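Local coordinates for protein putative aspartate aminotransferase (PDB 1IUG) that probably transfers amino groups between amino acids such as aspartate and 2-oxo acids, using pyridoxal 5'-phosphate as cofactor, at residues A[52-57]-A[217-222]; A[259-264]-A[283-288]. One frame throughout, in Å; residues are numbered along the deposited sequence.

Interaction 1: residues A[52-57]-A[217-222]; sequences EVLILT and RELKAQ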
# COMPACT_ATOMS: atom_id res chain seq x y z
N GLU A 52 -7.36 -14.80 -12.88
CA GLU A 52 -7.54 -14.23 -11.54
C GLU A 52 -6.97 -12.83 -11.42
O GLU A 52 -5.99 -12.48 -12.09
CB GLU A 52 -6.85 -15.12 -10.50
CG GLU A 52 -7.28 -16.58 -10.47
CD GLU A 52 -8.68 -16.79 -9.90
OE1 GLU A 52 -9.22 -15.88 -9.23
OE2 GLU A 52 -9.24 -17.88 -10.13
N VAL A 53 -7.59 -12.02 -10.58
CA VAL A 53 -7.12 -10.67 -10.34
C VAL A 53 -6.75 -10.59 -8.86
O VAL A 53 -7.53 -10.98 -7.99
CB VAL A 53 -8.19 -9.60 -10.66
CG1 VAL A 53 -7.60 -8.21 -10.49
CG2 VAL A 53 -8.71 -9.78 -12.08
N LEU A 54 -5.51 -10.18 -8.59
CA LEU A 54 -5.03 -10.06 -7.22
C LEU A 54 -5.03 -8.60 -6.77
O LEU A 54 -4.64 -7.70 -7.53
CB LEU A 54 -3.62 -10.65 -7.11
CG LEU A 54 -3.53 -12.16 -7.40
CD1 LEU A 54 -2.08 -12.61 -7.39
CD2 LEU A 54 -4.35 -12.93 -6.38
N ILE A 55 -5.51 -8.37 -5.55
CA ILE A 55 -5.57 -7.03 -4.97
C ILE A 55 -4.37 -6.84 -4.04
O ILE A 55 -4.20 -7.59 -3.07
CB ILE A 55 -6.86 -6.84 -4.15
CG1 ILE A 55 -8.08 -7.06 -5.04
CG2 ILE A 55 -6.87 -5.45 -3.51
CD1 ILE A 55 -9.40 -6.87 -4.33
N LEU A 56 -3.54 -5.86 -4.36
CA LEU A 56 -2.34 -5.57 -3.57
C LEU A 56 -2.46 -4.21 -2.90
O LEU A 56 -2.98 -3.26 -3.49
CB LEU A 56 -1.10 -5.58 -4.46
CG LEU A 56 -0.83 -6.81 -5.33
CD1 LEU A 56 0.46 -6.60 -6.09
CD2 LEU A 56 -0.75 -8.07 -4.49
N THR A 57 -1.98 -4.12 -1.67
CA THR A 57 -2.03 -2.87 -0.93
C THR A 57 -0.75 -2.10 -1.24
O THR A 57 0.34 -2.46 -0.78
CB THR A 57 -2.21 -3.12 0.58
OG1 THR A 57 -3.48 -3.75 0.79
CG2 THR A 57 -2.18 -1.81 1.36
N ARG A 217 1.59 -16.89 -2.72
CA ARG A 217 0.76 -16.97 -1.53
C ARG A 217 -0.38 -15.97 -1.40
O ARG A 217 -1.29 -16.16 -0.60
CB ARG A 217 1.47 -17.39 -0.22
CG ARG A 217 1.53 -16.46 1.01
CD ARG A 217 2.28 -15.17 0.88
NE ARG A 217 3.43 -15.28 1.77
CZ ARG A 217 4.68 -14.93 1.48
NH1 ARG A 217 4.97 -14.40 0.30
NH2 ARG A 217 5.66 -15.22 2.31
N GLU A 218 -0.38 -14.96 -2.27
CA GLU A 218 -1.48 -14.01 -2.31
C GLU A 218 -2.61 -14.75 -3.03
O GLU A 218 -3.75 -14.74 -2.58
CB GLU A 218 -1.12 -12.74 -3.09
CG GLU A 218 -0.37 -11.68 -2.30
CD GLU A 218 -1.21 -10.97 -1.24
OE1 GLU A 218 -2.37 -11.38 -0.97
OE2 GLU A 218 -0.71 -9.98 -0.67
N LEU A 219 -2.26 -15.45 -4.11
CA LEU A 219 -3.23 -16.23 -4.90
C LEU A 219 -3.88 -17.28 -4.00
O LEU A 219 -5.10 -17.40 -3.95
CB LEU A 219 -2.53 -16.91 -6.08
CG LEU A 219 -3.34 -17.51 -7.24
CD1 LEU A 219 -3.99 -18.82 -6.85
CD2 LEU A 219 -4.38 -16.52 -7.74
N LYS A 220 -3.04 -18.00 -3.27
CA LYS A 220 -3.46 -19.04 -2.33
C LYS A 220 -4.50 -18.46 -1.37
O LYS A 220 -5.57 -19.03 -1.17
CB LYS A 220 -2.21 -19.53 -1.58
CG LYS A 220 -2.30 -20.78 -0.70
CD LYS A 220 -3.29 -20.68 0.45
CE LYS A 220 -3.31 -21.95 1.32
NZ LYS A 220 -2.35 -23.01 0.87
N ALA A 221 -4.19 -17.29 -0.80
CA ALA A 221 -5.08 -16.62 0.15
C ALA A 221 -6.29 -15.91 -0.47
O ALA A 221 -7.40 -16.02 0.05
CB ALA A 221 -4.28 -15.63 1.00
N GLN A 222 -6.07 -15.18 -1.56
CA GLN A 222 -7.15 -14.43 -2.20
C GLN A 222 -8.22 -15.30 -2.84
O GLN A 222 -9.36 -14.86 -3.02
CB GLN A 222 -6.59 -13.38 -3.16
CG GLN A 222 -5.76 -12.34 -2.42
CD GLN A 222 -5.46 -11.09 -3.22
OE1 GLN A 222 -6.19 -10.74 -4.15
NE2 GLN A 222 -4.39 -10.40 -2.84
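With CG anti to its own carbonyl carbon (chi1 -62°) and the chain extended beyond it, Q222 carries its amide from helix 215-222 to the backbone of I55. Strand 52-57 is an outermost strand, within this chain, of the seven-stranded mixed sheet at the core of the large, cofactor-binding domain of a class V aminotransferase. E52, L54 and L56 pair with strand 193-198, whereas the N and O of I55 are gripped from the other edge by one glutamine, much as a neighbouring strand would do it. I55 N gives a nearly straight bond (169°) to Q222 OE1 at 2.8 Å, in the carbonyl plane and on a lone pair. Q222 NE2 reaches I55 O at 2.8 Å, more bent and tilted from the peptide plane. The Q222 amide is further held by E218, one helical turn back: Q222 NE2 meets E218 OE1 at 2.9 Å from above the carboxylate plane, and that oxygen also accepts from A228 N. Apolar packing continues toward the strand start, where L219 CG stands anti to the backbone N (chi1 -166°). There L219 CD2 reaches L54 CD2 at 3.8 Å and E52 CB at 4.0 Å.

Interaction 2: residues A[259-264]-A[283-288]; sequences WQNALL and AVAAFY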
# COMPACT_ATOMS: atom_id res chain seq x y z
N TRP A 259 -15.95 10.86 -25.06
CA TRP A 259 -16.55 12.12 -25.47
C TRP A 259 -15.97 13.30 -24.68
O TRP A 259 -15.68 14.35 -25.25
CB TRP A 259 -18.08 12.06 -25.30
CG TRP A 259 -18.76 13.36 -25.62
CD1 TRP A 259 -19.18 13.79 -26.84
CD2 TRP A 259 -19.07 14.41 -24.69
NE1 TRP A 259 -19.72 15.05 -26.74
CE2 TRP A 259 -19.67 15.46 -25.43
CE3 TRP A 259 -18.90 14.58 -23.31
CZ2 TRP A 259 -20.10 16.65 -24.84
CZ3 TRP A 259 -19.32 15.76 -22.72
CH2 TRP A 259 -19.91 16.79 -23.48
N GLN A 260 -15.80 13.11 -23.38
CA GLN A 260 -15.25 14.15 -22.50
C GLN A 260 -13.82 14.55 -22.86
O GLN A 260 -13.47 15.73 -22.81
CB GLN A 260 -15.29 13.69 -21.03
CG GLN A 260 -16.69 13.68 -20.42
CD GLN A 260 -16.71 13.11 -19.00
OE1 GLN A 260 -16.02 12.14 -18.71
NE2 GLN A 260 -17.53 13.70 -18.14
N ASN A 261 -13.00 13.56 -23.21
CA ASN A 261 -11.61 13.83 -23.57
C ASN A 261 -11.52 14.50 -24.93
O ASN A 261 -10.71 15.41 -25.13
CB ASN A 261 -10.80 12.53 -23.57
CG ASN A 261 -9.31 12.78 -23.42
OD1 ASN A 261 -8.88 13.41 -22.46
ND2 ASN A 261 -8.53 12.28 -24.37
N ALA A 262 -12.37 14.06 -25.86
CA ALA A 262 -12.41 14.62 -27.21
C ALA A 262 -12.87 16.08 -27.12
O ALA A 262 -12.49 16.91 -27.94
CB ALA A 262 -13.36 13.82 -28.08
N LEU A 263 -13.68 16.36 -26.10
CA LEU A 263 -14.18 17.71 -25.86
C LEU A 263 -13.01 18.64 -25.53
O LEU A 263 -12.97 19.78 -25.99
CB LEU A 263 -15.19 17.69 -24.71
CG LEU A 263 -15.86 19.01 -24.33
CD1 LEU A 263 -16.76 19.49 -25.47
CD2 LEU A 263 -16.67 18.82 -23.06
N LEU A 264 -12.06 18.13 -24.74
CA LEU A 264 -10.89 18.90 -24.34
C LEU A 264 -9.96 19.17 -25.52
O LEU A 264 -9.43 20.27 -25.67
CB LEU A 264 -10.12 18.20 -23.22
CG LEU A 264 -10.87 18.01 -21.90
CD1 LEU A 264 -9.99 17.24 -20.92
CD2 LEU A 264 -11.28 19.35 -21.33
N ALA A 283 -7.82 8.80 -21.51
CA ALA A 283 -7.44 9.12 -20.13
C ALA A 283 -6.94 10.53 -19.87
O ALA A 283 -7.05 11.03 -18.75
CB ALA A 283 -6.40 8.12 -19.64
N VAL A 284 -6.40 11.18 -20.90
CA VAL A 284 -5.85 12.52 -20.72
C VAL A 284 -5.67 13.24 -22.05
O VAL A 284 -5.58 12.60 -23.10
CB VAL A 284 -4.47 12.43 -19.98
CG1 VAL A 284 -3.51 11.56 -20.77
CG2 VAL A 284 -3.87 13.81 -19.73
N ALA A 285 -5.71 14.57 -22.00
CA ALA A 285 -5.50 15.41 -23.19
C ALA A 285 -4.19 16.16 -22.99
O ALA A 285 -4.06 16.97 -22.06
CB ALA A 285 -6.66 16.39 -23.36
N ALA A 286 -3.20 15.86 -23.83
CA ALA A 286 -1.89 16.49 -23.73
C ALA A 286 -1.68 17.51 -24.84
O ALA A 286 -1.93 17.23 -26.01
CB ALA A 286 -0.80 15.43 -23.76
N PHE A 287 -1.19 18.69 -24.46
CA PHE A 287 -0.95 19.77 -25.41
C PHE A 287 0.45 20.36 -25.32
O PHE A 287 1.03 20.44 -24.24
CB PHE A 287 -1.93 20.93 -25.19
CG PHE A 287 -3.37 20.56 -25.39
CD1 PHE A 287 -4.21 20.39 -24.30
CD2 PHE A 287 -3.89 20.40 -26.67
CE1 PHE A 287 -5.56 20.07 -24.47
CE2 PHE A 287 -5.23 20.08 -26.86
CZ PHE A 287 -6.07 19.91 -25.76
N TYR A 288 0.97 20.79 -26.47
CA TYR A 288 2.27 21.45 -26.51
C TYR A 288 1.99 22.91 -26.16
O TYR A 288 1.01 23.48 -26.63
CB TYR A 288 2.89 21.38 -27.92
CG TYR A 288 3.63 20.10 -28.22
CD1 TYR A 288 3.13 19.18 -29.13
CD2 TYR A 288 4.84 19.81 -27.59
CE1 TYR A 288 3.81 18.00 -29.42
CE2 TYR A 288 5.54 18.64 -27.87
CZ TYR A 288 5.01 17.73 -28.78
OH TYR A 288 5.69 16.57 -29.06
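A283, at the start of the segment, brings its carbonyl carbon within 4.3 Å of N261 OD1, while its own oxygen bonds to S324 OG. V284 follows, and the only hydrogen bond between the two segments ends on it: N261 ND2 donates to V284 O at 3.2 Å. The acceptor lies close to the plane of the asparagine amide, but the donor stands 71° out of the carbonyl plane, so the nitrogen sits above the peptide and off the lone pairs. N261 OD1 comes over the same peptide, 3.2 Å from V284 C. With CG anti to its backbone N (chi1 -159°), N261 holds its amide over the V284 peptide, just before the strand. The V284 side chain points away from the helix and comes near R322, which is predicted to bind substrate. From A285 onward the chain is an interior strand of the five-stranded mixed sheet in the smaller domain of this fold, and helix 250-270 runs nearly parallel to it, 13° between the short axes. A285 CB points at the helix, 3.9 Å from L264 CB and 3.8 Å from N261 OD1. A286 pairs through its backbone with V276, and its N donates a hydrogen bond to Y265 OH. At F287 the ring, which also meets Y265 and F321, turns an edge to the helix, and CZ lies 3.4 Å from L264 O, near the ring plane.

In the fold
Both contacts join a helix to a sheet strand in buried surroundings, but they share no element: their centres lie 34 Å apart, on opposite sides of the chain's centre. Interaction 1 occupies the edge of the larger sheet, where backbone groups facing away from the neighbouring strand can be met by a side-chain amide; its helix crosses the strand steeply, at 104°. In interaction 2 the strand has neighbours on both edges, 320-323 and 274-275; the helix lies along the sheet face, and its one cross-segment hydrogen bond goes to the loop leading into the strand. Interaction 1 buries 307 Å² and interaction 2 208 Å². Interaction 1 is remote from annotated sites, whereas interaction 2 adjoins the predicted substrate residue R322.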